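Local atomic coordinates of galacto-N-biose/lacto-N-biose I transporter substrate-binding protein (Bifidobacterium longum, PDB entry 2Z8F), a protein that binds galacto-N-biose, lacto-N-biose and the milk sugar lacto-N-tetraose, probably delivering such glycans to the ABC transporter that imports them. Residues A[74-85]-A[288-299]; A[202-213]-A[388-399]. All coordinates share one frame; numbering follows the deposited sequence.

Contact 1 (A[74-85]-A[288-299]); sequences APDLAQVGYAEL and GGSAVAVLKNSK. With GAL (beta-D-galactopyranose), chain C.
The ring of Tyr-82 lies over the backbone of Gly-289 and Ser-290, with Ser-290 C 3.6 Å above one face and offset toward the rim; its hydroxyl reaches past the segment to the backbone of Asp-128. Gly-289 leaves room for the ring, since a CB there would press on Tyr-82 CE2. Beyond it, strands 77-81 and 290-294 run antiparallel in the central sheet of the lobe, joined by paired bonds between Ala-78 and Ala-293 and between Val-80 and Ala-291. One face carries Leu-77, Gln-79, Val-292 and Val-294, with Leu-77 CD2 3.7 Å from Val-294 CG2 and helix 301-311 packed over the leucine and the valines. On the other face the small Ala-78, Ala-291 and Ala-293 sit with Val-80, and Leu-295 CD1 fits among Ala-74, Pro-75 and Ala-78 beneath helix 61-71. At the far end Ser-298 OG donates to the anti lone pair of Asp-76 OD1 (2.7 Å), to which water 1 also donates. At the sugar end Gln-79 reaches out fully extended, CG anti to the backbone N (chi1 180°). Its NE2 divides its two hydrogens between Ser-290 OG (3.0 Å) and galactose O4 (2.9 Å), while Arg-23 N holds OE1. Gly-289 N donates to galactose O2 at 3.1 Å, and Ser-290 OG lies 2.8 Å from O3. Amide, hydroxyl and peptide N-H thus face three neighbouring sugar hydroxyls, so the strand pairing probably helps to set the spacing of these groups in the glycan pocket.

Contact 2 (A[202-213]-A[388-399]); sequences VNTETDGSKATA and VADIFSDAQTTS. With NA (sodium ion), chain H.
Gln-396 lays its side-chain amide against the backbone of Val-202 to Thr-204 and uses both ends of it. Its OE1 accepts from Thr-204 N at 2.9 Å, the donor lying almost on the line of the C=O bond (176°), and its NE2 donates to Val-202 O at 3.1 Å from well above that carbonyl's plane. The bend at chi2 (72°) turns the amide back along this backbone, where Val-202 CG1 also touches Ser-399 CB. Thr-204 OG1 donates to Phe-392 O (2.7 Å), a helix carbonyl that already accepts from Gln-396 N and so serves two donors. Thr-204 O in turn is satisfied by Ser-209 OG. Replacing Gln-396 by an alanine would probably leave Thr-204 N and Val-202 O without these mates and let the loop before helix 207-221 shift. That loop holds an Asx turn, Asn-203 OD1 accepting from Glu-205 N, and ends at the N-cap Thr-206, whose OG1 takes Ser-209 N (3.0 Å). From there helix 207-213 runs roughly antiparallel to helix 389-399, at 147°, in the two-lobed fold expected of an extracellular solute-binding protein, where strand 199-202 leads into helix 207-221. Phe-392 fills the space between them: Ser-209 CB stands over one ring face in a CH-pi contact, 3.7 Å from the centroid, while Thr-212 CG2 and Ala-213 CB come to the edge, and helix 178-187 also touches the ring. Ala-213 CB packs on Ala-389 CA at 3.7 Å. Water 3 donates to both Glu-205 OE2 and Ala-389 O, bridging the segments. On the helix, Asp-394 holds the modelled sodium ion through both carboxylate oxygens, and its OD2 also accepts from Thr-377 OG1.

How the contacts relate
From the N terminus the chain lays down strands 16-22 and 47-53 and then 77-81, adds 117-118 and 121-126 to the same sheet, and runs through the other part of the fold, where 202-213 leads into helix 207-221. Its return sets strand 290-294 beside 77-81, so contact 1 closes a loop of 202 residues at the sugar site. Helices 301-311 and 367-380 follow, and contact 2 closes a second loop, 174 residues long, by bringing helix 389-405 back onto 202-213. The loops cross, because each contact has one segment inside the other's span. The centres of contact 1 and contact 2 lie 28 Å apart, and the two do not touch.

Contact 1 (A[74-85]-A[288-299])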
loop_
_atom_site.group_PDB
_atom_site.type_symbol
_atom_site.label_atom_id
_atom_site.label_comp_id
_atom_site.label_asym_id
_atom_site.label_seq_id
_atom_site.Cartn_x
_atom_site.Cartn_y
_atom_site.Cartn_z
ATOM N N ALA A 74 -4.437 16.488 -18.338
ATOM C CA ALA A 74 -3.822 15.388 -17.603
ATOM C C ALA A 74 -2.308 15.332 -17.817
ATOM O O ALA A 74 -1.821 15.763 -18.864
ATOM C CB ALA A 74 -4.450 14.075 -18.026
ATOM N N PRO A 75 -1.562 14.785 -16.836
ATOM C CA PRO A 75 -0.134 14.597 -17.067
ATOM C C PRO A 75 0.130 13.405 -17.983
ATOM O O PRO A 75 -0.774 12.603 -18.230
ATOM C CB PRO A 75 0.401 14.292 -15.671
ATOM C CG PRO A 75 -0.754 13.583 -14.977
ATOM C CD PRO A 75 -1.971 14.326 -15.487
ATOM N N ASP A 76 1.355 13.271 -18.473
ATOM C CA ASP A 76 1.729 12.071 -19.248
ATOM C C ASP A 76 1.776 10.819 -18.385
ATOM O O ASP A 76 1.325 9.746 -18.824
ATOM C CB ASP A 76 3.093 12.287 -19.911
ATOM C CG ASP A 76 3.065 13.447 -20.865
ATOM O OD1 ASP A 76 2.581 13.260 -22.001
ATOM O OD2 ASP A 76 3.492 14.561 -20.451
ATOM N N LEU A 77 2.302 10.982 -17.171
ATOM C CA LEU A 77 2.567 9.901 -16.236
ATOM C C LEU A 77 1.897 10.215 -14.918
ATOM O O LEU A 77 1.952 11.361 -14.443
ATOM C CB LEU A 77 4.075 9.784 -15.982
ATOM C CG LEU A 77 4.950 9.247 -17.115
ATOM C CD1 LEU A 77 6.423 9.454 -16.824
ATOM C CD2 LEU A 77 4.646 7.734 -17.326
ATOM N N ALA A 78 1.297 9.206 -14.299
ATOM C CA ALA A 78 0.669 9.404 -12.991
ATOM C C ALA A 78 0.778 8.167 -12.126
ATOM O O ALA A 78 0.571 7.039 -12.611
ATOM C CB ALA A 78 -0.808 9.779 -13.167
ATOM N N GLN A 79 1.057 8.362 -10.842
ATOM C CA GLN A 79 1.070 7.231 -9.910
ATOM C C GLN A 79 -0.335 6.621 -9.842
ATOM O O GLN A 79 -1.311 7.342 -9.659
ATOM C CB GLN A 79 1.502 7.684 -8.513
ATOM C CG GLN A 79 1.530 6.538 -7.506
ATOM C CD GLN A 79 2.084 6.954 -6.173
ATOM O OE1 GLN A 79 2.760 7.988 -6.057
ATOM N NE2 GLN A 79 1.816 6.151 -5.148
ATOM N N VAL A 80 -0.430 5.296 -9.991
ATOM C CA VAL A 80 -1.723 4.623 -9.947
ATOM C C VAL A 80 -1.467 3.342 -9.169
ATOM O O VAL A 80 -0.584 2.552 -9.542
ATOM C CB VAL A 80 -2.221 4.273 -11.368
ATOM C CG1 VAL A 80 -3.485 3.398 -11.310
ATOM C CG2 VAL A 80 -2.480 5.552 -12.173
ATOM N N GLY A 81 -2.213 3.156 -8.081
ATOM C CA GLY A 81 -2.003 1.997 -7.219
ATOM C C GLY A 81 -2.340 0.761 -8.026
ATOM O O GLY A 81 -3.167 0.832 -8.934
ATOM N N TYR A 82 -1.718 -0.382 -7.719
ATOM C CA TYR A 82 -2.137 -1.614 -8.411
ATOM C C TYR A 82 -3.636 -1.847 -8.262
ATOM O O TYR A 82 -4.299 -2.263 -9.221
ATOM C CB TYR A 82 -1.384 -2.822 -7.880
ATOM C CG TYR A 82 0.124 -2.694 -7.995
ATOM C CD1 TYR A 82 0.728 -2.355 -9.209
ATOM C CD2 TYR A 82 0.927 -2.915 -6.883
ATOM C CE1 TYR A 82 2.150 -2.239 -9.308
ATOM C CE2 TYR A 82 2.324 -2.818 -6.953
ATOM C CZ TYR A 82 2.926 -2.481 -8.171
ATOM O OH TYR A 82 4.308 -2.377 -8.245
ATOM N N ALA A 83 -4.149 -1.576 -7.064
ATOM C CA ALA A 83 -5.582 -1.723 -6.756
ATOM C C ALA A 83 -6.462 -0.773 -7.538
ATOM O O ALA A 83 -7.674 -1.005 -7.675
ATOM C CB ALA A 83 -5.827 -1.538 -5.283
ATOM N N GLU A 84 -5.860 0.320 -8.017
ATOM C CA GLU A 84 -6.573 1.352 -8.759
ATOM C C GLU A 84 -6.524 1.145 -10.269
ATOM O O GLU A 84 -7.318 1.735 -10.997
ATOM C CB GLU A 84 -5.950 2.720 -8.476
ATOM C CG GLU A 84 -6.143 3.192 -7.039
ATOM C CD GLU A 84 -5.500 4.551 -6.729
ATOM O OE1 GLU A 84 -4.378 4.837 -7.226
ATOM O OE2 GLU A 84 -6.117 5.321 -5.945
ATOM N N LEU A 85 -5.557 0.359 -10.739
ATOM C CA LEU A 85 -5.307 0.269 -12.182
ATOM C C LEU A 85 -6.486 -0.308 -12.980
ATOM O O LEU A 85 -6.859 0.247 -14.013
ATOM C CB LEU A 85 -3.979 -0.459 -12.464
ATOM C CG LEU A 85 -3.365 -0.317 -13.858
ATOM C CD1 LEU A 85 -1.857 -0.206 -13.718
ATOM C CD2 LEU A 85 -3.701 -1.487 -14.772
ATOM N N GLY A 288 -1.720 -1.257 -0.469
ATOM C CA GLY A 288 -1.101 -0.342 -1.437
ATOM C C GLY A 288 -0.019 -0.985 -2.303
ATOM O O GLY A 288 -0.062 -2.186 -2.617
ATOM N N GLY A 289 0.975 -0.193 -2.676
ATOM C CA GLY A 289 1.884 -0.574 -3.756
ATOM C C GLY A 289 1.347 0.028 -5.043
ATOM O O GLY A 289 0.118 -0.021 -5.342
ATOM N N SER A 290 2.244 0.649 -5.810
ATOM C CA SER A 290 1.820 1.404 -6.974
ATOM C C SER A 290 2.642 1.211 -8.239
ATOM O O SER A 290 3.836 0.853 -8.192
ATOM C CB SER A 290 1.840 2.919 -6.640
ATOM O OG SER A 290 1.174 3.228 -5.414
ATOM N N ALA A 291 1.985 1.469 -9.364
ATOM C CA ALA A 291 2.662 1.627 -10.643
ATOM C C ALA A 291 2.688 3.107 -10.931
ATOM O O ALA A 291 2.132 3.900 -10.154
ATOM C CB ALA A 291 1.879 0.918 -11.722
ATOM N N VAL A 292 3.369 3.465 -12.008
ATOM C CA VAL A 292 3.155 4.752 -12.671
ATOM C C VAL A 292 2.648 4.403 -14.070
ATOM O O VAL A 292 3.243 3.567 -14.787
ATOM C CB VAL A 292 4.427 5.630 -12.691
ATOM C CG1 VAL A 292 4.149 6.939 -13.434
ATOM C CG2 VAL A 292 4.886 5.913 -11.289
ATOM N N ALA A 293 1.499 4.959 -14.421
ATOM C CA ALA A 293 0.849 4.640 -15.692
ATOM C C ALA A 293 0.963 5.785 -16.677
ATOM O O ALA A 293 1.088 6.955 -16.284
ATOM C CB ALA A 293 -0.638 4.307 -15.464
ATOM N N VAL A 294 0.916 5.438 -17.964
ATOM C CA VAL A 294 0.873 6.429 -19.036
ATOM C C VAL A 294 -0.597 6.689 -19.340
ATOM O O VAL A 294 -1.367 5.737 -19.534
ATOM C CB VAL A 294 1.616 5.942 -20.313
ATOM C CG1 VAL A 294 1.563 7.027 -21.398
ATOM C CG2 VAL A 294 3.079 5.597 -19.971
ATOM N N LEU A 295 -0.993 7.960 -19.346
ATOM C CA LEU A 295 -2.410 8.312 -19.477
ATOM C C LEU A 295 -2.843 8.418 -20.942
ATOM O O LEU A 295 -2.007 8.558 -21.833
ATOM C CB LEU A 295 -2.722 9.595 -18.693
ATOM C CG LEU A 295 -2.495 9.485 -17.178
ATOM C CD1 LEU A 295 -3.091 10.675 -16.442
ATOM C CD2 LEU A 295 -3.071 8.152 -16.623
ATOM N N LYS A 296 -4.157 8.348 -21.153
ATOM C CA LYS A 296 -4.788 8.186 -22.469
ATOM C C LYS A 296 -4.213 8.998 -23.631
ATOM O O LYS A 296 -3.852 8.427 -24.668
ATOM C CB LYS A 296 -6.290 8.447 -22.339
ATOM C CG LYS A 296 -7.097 8.221 -23.603
ATOM C CD LYS A 296 -8.507 8.762 -23.416
ATOM C CE LYS A 296 -9.187 8.979 -24.750
ATOM N NZ LYS A 296 -9.490 7.689 -25.442
ATOM N N ASN A 297 -4.134 10.304 -23.453
ATOM C CA ASN A 297 -3.758 11.190 -24.541
ATOM C C ASN A 297 -2.343 11.775 -24.406
ATOM O O ASN A 297 -2.054 12.854 -24.951
ATOM C CB ASN A 297 -4.781 12.317 -24.667
ATOM C CG ASN A 297 -6.209 11.812 -24.917
ATOM O OD1 ASN A 297 -7.115 12.123 -24.147
ATOM N ND2 ASN A 297 -6.409 11.058 -25.995
ATOM N N SER A 298 -1.463 11.081 -23.685
ATOM C CA SER A 298 -0.037 11.410 -23.770
ATOM C C SER A 298 0.442 11.251 -25.210
ATOM O O SER A 298 0.229 10.221 -25.830
ATOM C CB SER A 298 0.825 10.537 -22.862
ATOM O OG SER A 298 2.203 10.832 -23.097
ATOM N N LYS A 299 1.106 12.286 -25.711
ATOM C CA LYS A 299 1.649 12.307 -27.065
ATOM C C LYS A 299 3.009 11.616 -27.147
ATOM O O LYS A 299 3.503 11.340 -28.248
ATOM C CB LYS A 299 1.813 13.767 -27.522
ATOM C CG LYS A 299 0.549 14.631 -27.399
ATOM C CD LYS A 299 -0.579 14.089 -28.286
ATOM C CE LYS A 299 -0.687 14.862 -29.613
ATOM N NZ LYS A 299 -1.308 14.042 -30.685
HETATM C C1 GAL C . 0.931 4.558 -0.438
HETATM C C2 GAL C . 1.059 3.782 -1.745
HETATM C C3 GAL C . 2.475 3.243 -1.863
HETATM C C4 GAL C . 3.498 4.388 -1.723
HETATM C C5 GAL C . 3.272 5.141 -0.409
HETATM C C6 GAL C . 4.168 6.370 -0.267
HETATM O O2 GAL C . 0.157 2.685 -1.710
HETATM O O3 GAL C . 2.584 2.599 -3.104
HETATM O O4 GAL C . 3.327 5.208 -2.846
HETATM O O5 GAL C . 1.924 5.596 -0.345
HETATM O O6 GAL C . 4.131 6.821 1.072
HETATM O O HOH W 1 1.560 14.746 -24.143
HETATM O O HOH W 2 -2.297 -1.278 -4.818
#

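Contact 2 (A[202-213]-A[388-399])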
loop_
_atom_site.group_PDB
_atom_site.type_symbol
_atom_site.label_atom_id
_atom_site.label_comp_id
_atom_site.label_asym_id
_atom_site.label_seq_id
_atom_site.Cartn_x
_atom_site.Cartn_y
_atom_site.Cartn_z
ATOM N N VAL A 202 -17.682 -12.880 -7.005
ATOM C CA VAL A 202 -17.256 -12.094 -5.850
ATOM C C VAL A 202 -17.535 -12.913 -4.602
ATOM O O VAL A 202 -18.663 -13.423 -4.431
ATOM C CB VAL A 202 -18.071 -10.781 -5.754
ATOM C CG1 VAL A 202 -17.688 -9.972 -4.485
ATOM C CG2 VAL A 202 -17.905 -9.973 -7.014
ATOM N N ASN A 203 -16.534 -13.059 -3.737
ATOM C CA ASN A 203 -16.767 -13.536 -2.379
ATOM C C ASN A 203 -15.761 -12.900 -1.435
ATOM O O ASN A 203 -14.606 -13.333 -1.363
ATOM C CB ASN A 203 -16.682 -15.057 -2.287
ATOM C CG ASN A 203 -16.826 -15.559 -0.850
ATOM O OD1 ASN A 203 -17.337 -14.849 0.052
ATOM N ND2 ASN A 203 -16.392 -16.803 -0.627
ATOM N N THR A 204 -16.199 -11.830 -0.757
ATOM C CA THR A 204 -15.348 -11.124 0.198
ATOM C C THR A 204 -15.466 -11.678 1.599
ATOM O O THR A 204 -14.913 -11.096 2.549
ATOM C CB THR A 204 -15.714 -9.621 0.235
ATOM O OG1 THR A 204 -17.046 -9.478 0.748
ATOM C CG2 THR A 204 -15.659 -9.041 -1.136
ATOM N N GLU A 205 -16.184 -12.810 1.739
ATOM C CA GLU A 205 -16.430 -13.442 3.030
ATOM C C GLU A 205 -15.748 -14.794 3.075
ATOM O O GLU A 205 -16.361 -15.826 3.332
ATOM C CB GLU A 205 -17.932 -13.547 3.278
ATOM C CG GLU A 205 -18.517 -12.149 3.493
ATOM C CD GLU A 205 -20.001 -12.139 3.667
ATOM O OE1 GLU A 205 -20.694 -12.233 2.633
ATOM O OE2 GLU A 205 -20.456 -11.991 4.827
ATOM N N THR A 206 -14.443 -14.761 2.825
ATOM C CA THR A 206 -13.620 -15.961 2.836
ATOM C C THR A 206 -13.255 -16.375 4.250
ATOM O O THR A 206 -13.527 -15.678 5.225
ATOM C CB THR A 206 -12.331 -15.672 2.107
ATOM O OG1 THR A 206 -11.714 -14.573 2.800
ATOM C CG2 THR A 206 -12.579 -15.264 0.636
ATOM N N ASP A 207 -12.613 -17.543 4.397
ATOM C CA ASP A 207 -12.115 -17.934 5.697
ATOM C C ASP A 207 -11.138 -16.910 6.288
ATOM O O ASP A 207 -11.142 -16.717 7.490
ATOM C CB ASP A 207 -11.413 -19.299 5.626
ATOM C CG ASP A 207 -12.344 -20.400 5.206
ATOM O OD1 ASP A 207 -13.561 -20.145 5.143
ATOM O OD2 ASP A 207 -11.848 -21.516 4.930
ATOM N N GLY A 208 -10.361 -16.250 5.430
ATOM C CA GLY A 208 -9.435 -15.177 5.848
ATOM C C GLY A 208 -10.174 -13.943 6.339
ATOM O O GLY A 208 -9.809 -13.349 7.366
ATOM N N SER A 209 -11.209 -13.549 5.618
ATOM C CA SER A 209 -12.046 -12.430 6.075
ATOM C C SER A 209 -12.643 -12.752 7.449
ATOM O O SER A 209 -12.613 -11.957 8.382
ATOM C CB SER A 209 -13.149 -12.095 5.051
ATOM O OG SER A 209 -12.564 -11.640 3.852
ATOM N N LYS A 210 -13.167 -13.969 7.599
ATOM C CA LYS A 210 -13.729 -14.357 8.882
ATOM C C LYS A 210 -12.722 -14.358 10.044
ATOM O O LYS A 210 -13.016 -13.875 11.144
ATOM C CB LYS A 210 -14.410 -15.720 8.717
ATOM C CG LYS A 210 -15.593 -15.634 7.789
ATOM C CD LYS A 210 -16.239 -17.020 7.637
ATOM C CE LYS A 210 -17.249 -17.023 6.499
ATOM N NZ LYS A 210 -18.566 -16.471 6.924
ATOM N N ALA A 211 -11.502 -14.840 9.781
ATOM C CA ALA A 211 -10.476 -14.942 10.799
ATOM C C ALA A 211 -10.000 -13.537 11.166
ATOM O O ALA A 211 -9.762 -13.248 12.330
ATOM C CB ALA A 211 -9.315 -15.791 10.270
ATOM N N THR A 212 -9.890 -12.695 10.149
ATOM C CA THR A 212 -9.459 -11.283 10.330
ATOM C C THR A 212 -10.486 -10.531 11.178
ATOM O O THR A 212 -10.134 -9.829 12.158
ATOM C CB THR A 212 -9.247 -10.612 8.967
ATOM O OG1 THR A 212 -8.161 -11.253 8.270
ATOM C CG2 THR A 212 -8.872 -9.140 9.144
ATOM N N ALA A 213 -11.763 -10.716 10.863
ATOM C CA ALA A 213 -12.823 -10.084 11.654
ATOM C C ALA A 213 -12.766 -10.523 13.108
ATOM O O ALA A 213 -12.864 -9.722 14.016
ATOM C CB ALA A 213 -14.210 -10.403 11.062
ATOM N N VAL A 388 -17.072 -6.032 13.497
ATOM C CA VAL A 388 -15.996 -6.049 12.511
ATOM C C VAL A 388 -16.363 -6.920 11.287
ATOM O O VAL A 388 -16.038 -6.575 10.159
ATOM C CB VAL A 388 -14.656 -6.487 13.117
ATOM C CG1 VAL A 388 -13.533 -6.490 12.043
ATOM C CG2 VAL A 388 -14.282 -5.563 14.300
ATOM N N ALA A 389 -17.076 -8.027 11.512
ATOM C CA ALA A 389 -17.477 -8.881 10.397
ATOM C C ALA A 389 -18.311 -8.176 9.325
ATOM O O ALA A 389 -18.309 -8.578 8.161
ATOM C CB ALA A 389 -18.219 -10.126 10.922
ATOM N N ASP A 390 -19.012 -7.109 9.719
ATOM C CA ASP A 390 -19.878 -6.370 8.812
ATOM C C ASP A 390 -19.086 -5.641 7.735
ATOM O O ASP A 390 -19.626 -5.346 6.665
ATOM C CB ASP A 390 -20.706 -5.366 9.610
ATOM C CG ASP A 390 -21.592 -6.028 10.627
ATOM O OD1 ASP A 390 -21.817 -7.268 10.486
ATOM O OD2 ASP A 390 -22.044 -5.335 11.573
ATOM N N ILE A 391 -17.820 -5.329 8.028
ATOM C CA ILE A 391 -16.916 -4.786 7.010
ATOM C C ILE A 391 -16.973 -5.667 5.764
ATOM O O ILE A 391 -17.078 -5.183 4.656
ATOM C CB ILE A 391 -15.441 -4.735 7.521
ATOM C CG1 ILE A 391 -15.284 -3.687 8.630
ATOM C CG2 ILE A 391 -14.479 -4.431 6.371
ATOM C CD1 ILE A 391 -13.952 -3.794 9.411
ATOM N N PHE A 392 -16.900 -6.982 5.973
ATOM C CA PHE A 392 -16.804 -7.924 4.863
ATOM C C PHE A 392 -18.114 -8.269 4.195
ATOM O O PHE A 392 -18.168 -8.428 2.984
ATOM C CB PHE A 392 -16.110 -9.197 5.341
ATOM C CG PHE A 392 -14.731 -8.931 5.891
ATOM C CD1 PHE A 392 -13.676 -8.615 5.018
ATOM C CD2 PHE A 392 -14.500 -8.955 7.267
ATOM C CE1 PHE A 392 -12.374 -8.328 5.537
ATOM C CE2 PHE A 392 -13.204 -8.694 7.774
ATOM C CZ PHE A 392 -12.165 -8.368 6.892
ATOM N N SER A 393 -19.193 -8.308 4.978
ATOM C CA SER A 393 -20.506 -8.484 4.365
ATOM C C SER A 393 -20.896 -7.242 3.567
ATOM O O SER A 393 -21.439 -7.350 2.473
ATOM C CB SER A 393 -21.564 -8.867 5.406
ATOM O OG SER A 393 -21.668 -7.896 6.409
ATOM N N ASP A 394 -20.574 -6.055 4.075
ATOM C CA ASP A 394 -20.804 -4.867 3.273
ATOM C C ASP A 394 -19.931 -4.767 2.026
ATOM O O ASP A 394 -20.399 -4.344 0.964
ATOM C CB ASP A 394 -20.592 -3.611 4.117
ATOM C CG ASP A 394 -21.660 -3.422 5.185
ATOM O OD1 ASP A 394 -22.579 -4.269 5.329
ATOM O OD2 ASP A 394 -21.614 -2.382 5.915
ATOM N N ALA A 395 -18.654 -5.143 2.161
ATOM C CA ALA A 395 -17.778 -5.204 1.011
ATOM C C ALA A 395 -18.379 -6.105 -0.098
ATOM O O ALA A 395 -18.284 -5.786 -1.281
ATOM C CB ALA A 395 -16.376 -5.691 1.419
ATOM N N GLN A 396 -18.954 -7.240 0.301
ATOM C CA GLN A 396 -19.560 -8.156 -0.680
ATOM C C GLN A 396 -20.622 -7.448 -1.524
ATOM O O GLN A 396 -20.583 -7.457 -2.764
ATOM C CB GLN A 396 -20.169 -9.370 0.034
ATOM C CG GLN A 396 -20.957 -10.306 -0.897
ATOM C CD GLN A 396 -20.085 -11.110 -1.822
ATOM O OE1 GLN A 396 -18.896 -11.324 -1.560
ATOM N NE2 GLN A 396 -20.659 -11.547 -2.936
ATOM N N THR A 397 -21.578 -6.837 -0.830
ATOM C CA THR A 397 -22.656 -6.138 -1.480
ATOM C C THR A 397 -22.183 -4.938 -2.312
ATOM O O THR A 397 -22.616 -4.761 -3.452
ATOM C CB THR A 397 -23.673 -5.707 -0.416
ATOM O OG1 THR A 397 -24.050 -6.866 0.354
ATOM C CG2 THR A 397 -24.865 -5.211 -1.103
ATOM N N THR A 398 -21.296 -4.114 -1.757
ATOM C CA THR A 398 -20.756 -2.990 -2.526
ATOM C C THR A 398 -19.923 -3.409 -3.762
ATOM O O THR A 398 -19.959 -2.758 -4.821
ATOM C CB THR A 398 -19.962 -2.042 -1.614
ATOM O OG1 THR A 398 -20.853 -1.548 -0.601
ATOM C CG2 THR A 398 -19.426 -0.856 -2.406
ATOM N N SER A 399 -19.208 -4.519 -3.642
ATOM C CA SER A 399 -18.440 -5.062 -4.754
ATOM C C SER A 399 -19.375 -5.444 -5.904
ATOM O O SER A 399 -19.185 -5.009 -7.039
ATOM C CB SER A 399 -17.653 -6.304 -4.317
ATOM O OG SER A 399 -16.633 -6.007 -3.369
HETATM NA NA NA H . -23.356 -2.926 7.134
HETATM O O HOH W 3 -18.838 -11.161 7.390
HETATM O O HOH W 4 -22.326 -3.704 8.425
HETATM O O HOH W 5 -23.292 -1.319 8.197
#